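Local atomic coordinates of type-2 restriction enzyme AgeI (Thalassobius gelatinovorus, PDB entry 5DWA), a protein that cuts double-stranded DNA at the sequence 5'-ACCGGT-3', after the first A, as a type II restriction endonuclease. Residues A[139-147]-A[159-168]; A[190-198]-A[234-244]. All coordinates share one frame; numbering follows the deposited sequence. Where two conformers were deposited one is given.

Contact 1: residues A[139-147]-A[159-168]; sequences RKVDVMIEK and FGVVGGIHAK. With nucleotides of chain C.
Lys140 and Lys168 meet beside a DNA phosphate at one end of an antiparallel beta hairpin in the PD-(D/E)XK nuclease fold, bridged by water 2. Bent at chi2 (52°), the Lys140 chain hydrogen-bonds through NZ to OP1 of DC5 of chain C; Lys168 pairs with Asp178. Val141 lays CG2 over one face of the His166 ring, 4.2 Å from its centroid, while Asp178 takes the ring's ND1. Asp142 N and Val143 N both donate to Ile165 O, a classic beta bulge. Asp142 OD2 accepts Ala167 N at 2.7 Å on its anti lone pair and bonds to water 3, which links it to Lys168 NZ; these bonds hold the carboxylate, consistent with the acid and lysine positions of this nuclease motif. Opposite Met144, side-chain-free Gly164 lets Val141 CG2 come within 4.0 Å of its CA. Ile145 O receives Val162 N almost straight (178°) and, weakly, Gly163 N, a second bulge; the branched Ile145 side chain packs CG2 on Val162 CG2 and CD1 on Ile165 CG1. Glu146 rests CB 4.0 Å from Phe159 CB and sends its carboxylate to Arg114 and Arg129. Lys147 N donates to Gly160 O, and Lys147 CB lies 3.8 Å from Val162 CG1.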
loop_
_atom_site.group_PDB
_atom_site.type_symbol
_atom_site.label_atom_id
_atom_site.label_comp_id
_atom_site.label_asym_id
_atom_site.label_seq_id
_atom_site.Cartn_x
_atom_site.Cartn_y
_atom_site.Cartn_z
ATOM N N ARG A 139 1.271 -13.233 7.248
ATOM C CA ARG A 139 2.064 -12.280 8.029
ATOM C C ARG A 139 1.342 -10.971 8.332
ATOM O O ARG A 139 1.730 -10.244 9.252
ATOM C CB ARG A 139 3.378 -11.959 7.312
ATOM C CG ARG A 139 4.255 -13.173 7.058
ATOM C CD ARG A 139 5.732 -12.803 7.056
ATOM N NE ARG A 139 6.444 -13.362 8.203
ATOM C CZ ARG A 139 7.088 -12.636 9.112
ATOM N NH1 ARG A 139 7.122 -11.315 9.012
ATOM N NH2 ARG A 139 7.709 -13.231 10.118
ATOM N N LYS A 140 0.295 -10.672 7.570
ATOM C CA LYS A 140 -0.406 -9.393 7.733
ATOM C C LYS A 140 -1.399 -9.464 8.889
ATOM O O LYS A 140 -2.621 -9.527 8.696
ATOM C CB LYS A 140 -1.112 -8.976 6.433
ATOM C CG LYS A 140 -1.736 -7.575 6.444
ATOM C CD LYS A 140 -0.749 -6.485 6.873
ATOM C CE LYS A 140 -1.240 -5.102 6.416
ATOM N NZ LYS A 140 -0.521 -3.986 7.085
ATOM N N VAL A 141 -0.842 -9.473 10.096
ATOM C CA VAL A 141 -1.605 -9.348 11.333
ATOM C C VAL A 141 -0.678 -8.633 12.301
ATOM O O VAL A 141 0.535 -8.844 12.258
ATOM C CB VAL A 141 -2.083 -10.720 11.859
ATOM C CG1 VAL A 141 -0.909 -11.631 12.182
ATOM C CG2 VAL A 141 -2.998 -10.544 13.057
ATOM N N ASP A 142 -1.226 -7.768 13.148
ATOM C CA ASP A 142 -0.389 -6.804 13.862
ATOM C C ASP A 142 -0.217 -7.041 15.358
ATOM O O ASP A 142 0.879 -6.888 15.885
ATOM C CB ASP A 142 -0.957 -5.403 13.622
ATOM C CG ASP A 142 -1.138 -5.116 12.153
ATOM O OD1 ASP A 142 -0.166 -5.318 11.398
ATOM O OD2 ASP A 142 -2.250 -4.734 11.748
ATOM N N VAL A 143 -1.301 -7.377 16.036
ATOM C CA VAL A 143 -1.269 -7.516 17.485
ATOM C C VAL A 143 -1.883 -8.870 17.838
ATOM O O VAL A 143 -2.958 -9.216 17.352
ATOM C CB VAL A 143 -2.035 -6.366 18.179
ATOM C CG1 VAL A 143 -2.007 -6.524 19.686
ATOM C CG2 VAL A 143 -1.512 -4.983 17.742
ATOM N N MET A 144 -1.210 -9.665 18.656
ATOM C CA MET A 144 -1.801 -10.953 18.989
ATOM C C MET A 144 -2.657 -10.830 20.245
ATOM O O MET A 144 -2.440 -9.941 21.074
ATOM C CB MET A 144 -0.722 -12.039 19.125
ATOM C CG MET A 144 0.006 -12.125 20.436
ATOM S SD MET A 144 1.001 -13.645 20.521
ATOM C CE MET A 144 2.304 -13.049 21.581
ATOM N N ILE A 145 -3.673 -11.684 20.329
ATOM C CA ILE A 145 -4.561 -11.742 21.482
ATOM C C ILE A 145 -4.345 -13.084 22.153
ATOM O O ILE A 145 -4.356 -14.116 21.472
ATOM C CB ILE A 145 -6.046 -11.593 21.100
ATOM C CG1 ILE A 145 -6.262 -10.422 20.133
ATOM C CG2 ILE A 145 -6.908 -11.446 22.358
ATOM C CD1 ILE A 145 -7.646 -10.434 19.489
ATOM N N GLU A 146 -4.142 -13.053 23.469
ATOM C CA GLU A 146 -3.925 -14.264 24.258
ATOM C C GLU A 146 -4.876 -14.318 25.439
ATOM O O GLU A 146 -5.326 -13.284 25.933
ATOM C CB GLU A 146 -2.486 -14.334 24.759
ATOM C CG GLU A 146 -1.443 -14.526 23.676
ATOM C CD GLU A 146 -0.036 -14.466 24.230
ATOM O OE1 GLU A 146 0.328 -13.431 24.827
ATOM O OE2 GLU A 146 0.704 -15.462 24.086
ATOM N N LYS A 147 -5.149 -15.532 25.902
ATOM C CA LYS A 147 -6.033 -15.753 27.036
ATOM C C LYS A 147 -5.358 -16.708 28.004
ATOM O O LYS A 147 -4.906 -17.776 27.604
ATOM C CB LYS A 147 -7.373 -16.318 26.567
ATOM C CG LYS A 147 -8.256 -16.885 27.671
ATOM C CD LYS A 147 -9.037 -15.799 28.381
ATOM C CE LYS A 147 -10.042 -16.394 29.357
ATOM N NZ LYS A 147 -10.979 -15.357 29.870
ATOM N N PHE A 159 -0.543 -18.241 29.001
ATOM C CA PHE A 159 -1.275 -17.474 27.993
ATOM C C PHE A 159 -1.187 -18.161 26.631
ATOM O O PHE A 159 -0.101 -18.282 26.072
ATOM C CB PHE A 159 -0.738 -16.049 27.890
ATOM C CG PHE A 159 -1.109 -15.172 29.048
ATOM C CD1 PHE A 159 -2.223 -14.353 28.983
ATOM C CD2 PHE A 159 -0.340 -15.162 30.203
ATOM C CE1 PHE A 159 -2.567 -13.537 30.040
ATOM C CE2 PHE A 159 -0.679 -14.345 31.269
ATOM C CZ PHE A 159 -1.796 -13.529 31.183
ATOM N N GLY A 160 -2.331 -18.590 26.105
ATOM C CA GLY A 160 -2.396 -19.197 24.785
ATOM C C GLY A 160 -3.017 -18.240 23.782
ATOM O O GLY A 160 -3.842 -17.406 24.149
ATOM N N VAL A 161 -2.630 -18.373 22.518
ATOM C CA VAL A 161 -3.112 -17.468 21.474
ATOM C C VAL A 161 -4.542 -17.795 21.056
ATOM O O VAL A 161 -4.884 -18.959 20.828
ATOM C CB VAL A 161 -2.217 -17.506 20.224
ATOM C CG1 VAL A 161 -2.578 -16.355 19.282
ATOM C CG2 VAL A 161 -0.764 -17.419 20.612
ATOM N N VAL A 162 -5.375 -16.762 20.941
ATOM C CA VAL A 162 -6.776 -16.949 20.591
ATOM C C VAL A 162 -7.169 -16.147 19.354
ATOM O O VAL A 162 -8.279 -16.291 18.841
ATOM C CB VAL A 162 -7.706 -16.543 21.746
ATOM C CG1 VAL A 162 -7.548 -17.489 22.931
ATOM C CG2 VAL A 162 -7.419 -15.109 22.169
ATOM N N GLY A 163 -6.271 -15.276 18.901
ATOM C CA GLY A 163 -6.527 -14.525 17.689
ATOM C C GLY A 163 -5.590 -13.357 17.497
ATOM O O GLY A 163 -4.526 -13.285 18.105
ATOM N N GLY A 164 -5.981 -12.437 16.624
ATOM C CA GLY A 164 -5.138 -11.294 16.362
ATOM C C GLY A 164 -5.930 -10.117 15.878
ATOM O O GLY A 164 -7.100 -10.224 15.497
ATOM N N ILE A 165 -5.284 -8.953 15.942
ATOM C CA ILE A 165 -5.849 -7.678 15.501
ATOM C C ILE A 165 -5.125 -7.163 14.254
ATOM O O ILE A 165 -3.894 -7.132 14.224
ATOM C CB ILE A 165 -5.761 -6.610 16.612
ATOM C CG1 ILE A 165 -6.440 -7.113 17.892
ATOM C CG2 ILE A 165 -6.387 -5.301 16.147
ATOM C CD1 ILE A 165 -6.348 -6.132 19.043
ATOM N N HIS A 166 -5.898 -6.799 13.224
ATOM C CA HIS A 166 -5.416 -6.039 12.090
ATOM C C HIS A 166 -5.650 -4.588 12.426
ATOM O O HIS A 166 -6.798 -4.143 12.456
ATOM C CB HIS A 166 -6.170 -6.460 10.837
ATOM C CG HIS A 166 -6.132 -7.932 10.622
ATOM N ND1 HIS A 166 -5.172 -8.540 9.845
ATOM C CD2 HIS A 166 -6.892 -8.931 11.136
ATOM C CE1 HIS A 166 -5.354 -9.849 9.872
ATOM N NE2 HIS A 166 -6.384 -10.112 10.659
ATOM N N ALA A 167 -4.569 -3.871 12.728
ATOM C CA ALA A 167 -4.656 -2.502 13.210
ATOM C C ALA A 167 -4.313 -1.565 12.070
ATOM O O ALA A 167 -3.255 -1.693 11.459
ATOM C CB ALA A 167 -3.717 -2.281 14.387
ATOM N N LYS A 168 -5.227 -0.660 11.746
ATOM C CA LYS A 168 -4.988 0.270 10.651
ATOM C C LYS A 168 -5.470 1.643 11.045
ATOM O O LYS A 168 -6.624 1.807 11.421
ATOM C CB LYS A 168 -5.706 -0.159 9.364
ATOM C CG LYS A 168 -5.627 -1.638 9.048
ATOM C CD LYS A 168 -5.974 -1.902 7.602
ATOM C CE LYS A 168 -4.798 -1.593 6.685
ATOM N NZ LYS A 168 -3.681 -2.568 6.861
ATOM P P DC C 5 2.385 -3.149 6.203
ATOM O OP1 DC C 5 2.012 -4.254 7.121
ATOM O OP2 DC C 5 1.939 -3.179 4.794
ATOM O "O5'" DC C 5 1.910 -1.776 6.862
ATOM C "C5'" DC C 5 2.255 -1.477 8.203
ATOM C "C4'" DC C 5 2.738 -0.047 8.317
ATOM O "O4'" DC C 5 3.990 0.081 7.635
ATOM C "C3'" DC C 5 1.818 0.964 7.662
ATOM O "O3'" DC C 5 0.883 1.397 8.621
ATOM C "C2'" DC C 5 2.776 2.094 7.246
ATOM C "C1'" DC C 5 4.142 1.400 7.139
ATOM N N1 DC C 5 4.695 1.302 5.746
ATOM C C2 DC C 5 5.870 1.986 5.413
ATOM O O2 DC C 5 6.424 2.669 6.275
ATOM N N3 DC C 5 6.372 1.875 4.159
ATOM C C4 DC C 5 5.740 1.116 3.250
ATOM N N4 DC C 5 6.273 1.030 2.028
ATOM C C5 DC C 5 4.550 0.401 3.571
ATOM C C6 DC C 5 4.063 0.521 4.810
HETATM O O HOH W 1 -1.932 -1.576 8.956
HETATM O O HOH W 2 -1.360 -1.656 5.804
HETATM O O HOH W 3 -2.957 -4.246 9.202
#

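Contact 2: residues A[190-198]-A[234-244]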
loop_
_atom_site.group_PDB
_atom_site.type_symbol
_atom_site.label_atom_id
_atom_site.label_comp_id
_atom_site.label_asym_id
_atom_site.label_seq_id
_atom_site.Cartn_x
_atom_site.Cartn_y
_atom_site.Cartn_z
ATOM N N LEU A 190 -9.489 -18.799 14.878
ATOM C CA LEU A 190 -8.946 -17.665 15.613
ATOM C C LEU A 190 -9.815 -16.420 15.449
ATOM O O LEU A 190 -10.447 -16.228 14.411
ATOM C CB LEU A 190 -7.525 -17.358 15.140
ATOM C CG LEU A 190 -6.468 -18.438 15.382
ATOM C CD1 LEU A 190 -5.272 -18.223 14.468
ATOM C CD2 LEU A 190 -6.019 -18.426 16.836
ATOM N N LEU A 191 -9.851 -15.578 16.474
ATOM C CA LEU A 191 -10.467 -14.264 16.317
ATOM C C LEU A 191 -9.594 -13.422 15.396
ATOM O O LEU A 191 -8.368 -13.426 15.519
ATOM C CB LEU A 191 -10.646 -13.573 17.669
ATOM C CG LEU A 191 -11.706 -14.153 18.603
ATOM C CD1 LEU A 191 -11.741 -13.374 19.899
ATOM C CD2 LEU A 191 -13.060 -14.132 17.923
ATOM N N SER A 192 -10.230 -12.722 14.464
ATOM C CA SER A 192 -9.505 -11.825 13.567
ATOM C C SER A 192 -10.220 -10.483 13.530
ATOM O O SER A 192 -11.206 -10.309 12.812
ATOM C CB SER A 192 -9.398 -12.426 12.168
ATOM O OG SER A 192 -8.704 -11.554 11.290
ATOM N N VAL A 193 -9.725 -9.536 14.320
ATOM C CA VAL A 193 -10.420 -8.270 14.517
ATOM C C VAL A 193 -9.772 -7.176 13.685
ATOM O O VAL A 193 -8.550 -7.091 13.615
ATOM C CB VAL A 193 -10.415 -7.886 16.008
ATOM C CG1 VAL A 193 -11.088 -6.547 16.241
ATOM C CG2 VAL A 193 -11.111 -8.983 16.835
ATOM N N LEU A 194 -10.601 -6.363 13.029
ATOM C CA LEU A 194 -10.136 -5.138 12.391
ATOM C C LEU A 194 -10.353 -3.971 13.349
ATOM O O LEU A 194 -11.491 -3.633 13.662
ATOM C CB LEU A 194 -10.890 -4.901 11.075
ATOM C CG LEU A 194 -10.479 -3.659 10.285
ATOM C CD1 LEU A 194 -9.032 -3.773 9.836
ATOM C CD2 LEU A 194 -11.407 -3.461 9.084
ATOM N N SER A 195 -9.259 -3.375 13.813
ATOM C CA SER A 195 -9.329 -2.199 14.669
ATOM C C SER A 195 -8.798 -1.026 13.877
ATOM O O SER A 195 -7.719 -1.117 13.294
ATOM C CB SER A 195 -8.522 -2.398 15.953
ATOM O OG SER A 195 -9.022 -3.507 16.681
ATOM N N THR A 196 -9.551 0.066 13.825
ATOM C CA THR A 196 -9.151 1.149 12.968
ATOM C C THR A 196 -9.529 2.499 13.531
ATOM O O THR A 196 -10.501 2.623 14.267
ATOM C CB THR A 196 -9.764 0.963 11.554
ATOM O OG1 THR A 196 -9.230 1.953 10.667
ATOM C CG2 THR A 196 -11.310 1.022 11.585
ATOM N N LEU A 197 -8.735 3.505 13.192
ATOM C CA LEU A 197 -9.119 4.881 13.465
ATOM C C LEU A 197 -9.975 5.425 12.324
ATOM O O LEU A 197 -10.525 6.529 12.439
ATOM C CB LEU A 197 -7.883 5.758 13.668
ATOM C CG LEU A 197 -7.041 5.371 14.882
ATOM C CD1 LEU A 197 -5.871 6.313 15.001
ATOM C CD2 LEU A 197 -7.892 5.396 16.137
ATOM N N ASP A 198 -10.071 4.658 11.236
ATOM C CA ASP A 198 -10.865 5.025 10.053
ATOM C C ASP A 198 -10.604 6.481 9.671
ATOM O O ASP A 198 -11.535 7.274 9.522
ATOM C CB ASP A 198 -12.362 4.787 10.305
ATOM C CG ASP A 198 -13.211 4.898 9.027
ATOM O OD1 ASP A 198 -12.659 4.782 7.912
ATOM O OD2 ASP A 198 -14.440 5.083 9.148
ATOM N N PHE A 234 -13.756 -10.313 8.395
ATOM C CA PHE A 234 -13.201 -10.133 9.745
ATOM C C PHE A 234 -14.218 -10.569 10.793
ATOM O O PHE A 234 -15.422 -10.543 10.543
ATOM C CB PHE A 234 -12.796 -8.665 10.000
ATOM C CG PHE A 234 -11.756 -8.157 9.059
ATOM C CD1 PHE A 234 -10.409 -8.318 9.339
ATOM C CD2 PHE A 234 -12.121 -7.537 7.874
ATOM C CE1 PHE A 234 -9.445 -7.867 8.456
ATOM C CE2 PHE A 234 -11.166 -7.081 6.989
ATOM C CZ PHE A 234 -9.822 -7.240 7.280
ATOM N N SER A 235 -13.734 -10.966 11.968
ATOM C CA SER A 235 -14.619 -11.397 13.048
ATOM C C SER A 235 -15.510 -10.250 13.491
ATOM O O SER A 235 -16.684 -10.437 13.817
ATOM C CB SER A 235 -13.815 -11.919 14.240
ATOM O OG SER A 235 -13.010 -13.019 13.870
ATOM N N ALA A 236 -14.917 -9.060 13.511
ATOM C CA ALA A 236 -15.591 -7.837 13.922
ATOM C C ALA A 236 -14.695 -6.668 13.577
ATOM O O ALA A 236 -13.497 -6.840 13.390
ATOM C CB ALA A 236 -15.894 -7.846 15.400
ATOM N N CYS A 237 -15.291 -5.486 13.470
ATOM C CA CYS A 237 -14.537 -4.271 13.211
ATOM C C CYS A 237 -14.871 -3.240 14.272
ATOM O O CYS A 237 -16.045 -3.022 14.600
ATOM C CB CYS A 237 -14.850 -3.730 11.811
ATOM S SG CYS A 237 -14.135 -2.093 11.437
ATOM N N PHE A 238 -13.830 -2.626 14.821
ATOM C CA PHE A 238 -13.993 -1.574 15.810
ATOM C C PHE A 238 -13.358 -0.315 15.279
ATOM O O PHE A 238 -12.174 -0.305 14.975
ATOM C CB PHE A 238 -13.376 -1.990 17.144
ATOM C CG PHE A 238 -14.066 -3.162 17.761
ATOM C CD1 PHE A 238 -13.731 -4.456 17.385
ATOM C CD2 PHE A 238 -15.087 -2.977 18.680
ATOM C CE1 PHE A 238 -14.383 -5.540 17.937
ATOM C CE2 PHE A 238 -15.746 -4.057 19.222
ATOM C CZ PHE A 238 -15.392 -5.339 18.850
ATOM N N SER A 239 -14.166 0.729 15.123
ATOM C CA SER A 239 -13.669 2.006 14.645
ATOM C C SER A 239 -13.688 3.022 15.765
ATOM O O SER A 239 -14.610 3.042 16.584
ATOM C CB SER A 239 -14.503 2.510 13.469
ATOM O OG SER A 239 -14.110 3.836 13.138
ATOM N N TYR A 240 -12.670 3.873 15.788
ATOM C CA TYR A 240 -12.592 4.926 16.790
ATOM C C TYR A 240 -12.742 6.287 16.135
ATOM O O TYR A 240 -12.329 7.310 16.679
ATOM C CB TYR A 240 -11.285 4.813 17.576
ATOM C CG TYR A 240 -11.184 3.465 18.244
ATOM C CD1 TYR A 240 -10.456 2.429 17.662
ATOM C CD2 TYR A 240 -11.873 3.205 19.422
ATOM C CE1 TYR A 240 -10.388 1.174 18.265
ATOM C CE2 TYR A 240 -11.814 1.957 20.025
ATOM C CZ TYR A 240 -11.067 0.950 19.439
ATOM O OH TYR A 240 -11.012 -0.297 20.028
ATOM N N ASN A 241 -13.338 6.279 14.949
ATOM C CA ASN A 241 -13.824 7.511 14.350
ATOM C C ASN A 241 -15.290 7.639 14.712
ATOM O O ASN A 241 -16.102 6.844 14.247
ATOM C CB ASN A 241 -13.638 7.491 12.832
ATOM C CG ASN A 241 -13.936 8.831 12.184
ATOM O OD1 ASN A 241 -14.716 9.625 12.706
ATOM N ND2 ASN A 241 -13.307 9.090 11.039
ATOM N N LEU A 242 -15.636 8.630 15.534
ATOM C CA LEU A 242 -17.028 8.795 15.949
ATOM C C LEU A 242 -17.987 9.031 14.770
ATOM O O LEU A 242 -19.197 8.878 14.924
ATOM C CB LEU A 242 -17.152 9.941 16.952
ATOM C CG LEU A 242 -16.325 9.781 18.229
ATOM C CD1 LEU A 242 -16.592 10.937 19.202
ATOM C CD2 LEU A 242 -16.604 8.430 18.880
ATOM N N ARG A 243 -17.452 9.392 13.600
ATOM C CA ARG A 243 -18.276 9.572 12.396
ATOM C C ARG A 243 -18.551 8.292 11.616
ATOM O O ARG A 243 -19.402 8.280 10.726
ATOM C CB ARG A 243 -17.628 10.586 11.454
ATOM C CG ARG A 243 -17.574 11.977 12.034
ATOM C CD ARG A 243 -17.194 13.001 10.981
ATOM N NE ARG A 243 -16.795 14.234 11.640
ATOM C CZ ARG A 243 -15.602 14.414 12.203
ATOM N NH1 ARG A 243 -14.688 13.446 12.161
ATOM N NH2 ARG A 243 -15.316 15.555 12.809
ATOM N N THR A 244 -17.836 7.215 11.939
ATOM C CA THR A 244 -18.091 5.935 11.304
ATOM C C THR A 244 -19.516 5.503 11.619
ATOM O O THR A 244 -19.946 5.580 12.769
ATOM C CB THR A 244 -17.110 4.841 11.791
ATOM O OG1 THR A 244 -15.757 5.254 11.548
ATOM C CG2 THR A 244 -17.384 3.521 11.082
HETATM O O HOH W 4 -9.868 -2.503 19.058
#
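The Phe234 ring receives Leu194 CB over one face, 4.0 Å from its centroid and 19° off the normal, a CH-pi contact, with Ser192 O near the plane at its edge; His166 meets this ring edge-to-face. Phe238 offers its edge to Val193 CG1, which lies 3.6 Å from CD1, and its ring packs with Phe269 and Tyr258. At the edge of the Tyr240 ring, in plane, water 4 joins Tyr240 OH to Ser195 OG, while Tyr104 is a second partner of the phenol oxygen. Asp198 O lies in the plane of the Asn241 amide, 3.0 Å from ND2, although ND2 stands above the plane of the Asp198 carbonyl; an amide suits this place because ND2 donates, also to Asn211 O, while OD1 accepts Arg243 N in an Asx turn.

These groups lie on and just beyond the two parallel strands of a beta-alpha-beta unit, 191-196 and 236-239, connected through helix 223-230. Leu194 and Thr196 each donate N, to Ala236 O and Phe238 O, and accept from Phe238 N and Tyr240 N. Before this ladder, the small Ser235 takes Ser192 N on OG at 2.9 Å and gives its own N to Ser192 O. With CG anti to the backbone N (chi1 -179°), the apolar Leu194, suited to the Phe234 ring, brings CD2 to 3.9 Å from Cys237 SG.

Beyond the strands, Thr196 OG1, also hydrogen-bonded to Lys168 O, and Ser239 OG close ST turns with Asp198 N and Asn241 N. Ser239 OG donates to Thr244 OG1, which donates at 2.7 Å to the anti lone pair of Asp198 OD2.

Overall arrangement
Contact 1 and contact 2 belong to one mixed sheet, in which strand 159-168 runs parallel beside strand 191-196; this joins the hairpin to the beta-alpha-beta unit, the chain passing through helix 178-187 between them. Their centres are about 13 Å apart, yet they touch: His166 N lies 2.7 Å from Val193 O, a probable backbone hydrogen bond, and Lys168 O is 2.7 Å from Thr196 OG1. Packing also brings His166 NE2 to 2.8 Å from Ser192 OG. Contact 1 meets the DNA phosphate directly, whereas the nearest atom of contact 2 is about 8 Å from the nucleic acid. Residues 190-198 flank the strand that carries Lys168, with 234-244 one strand further from the hairpin.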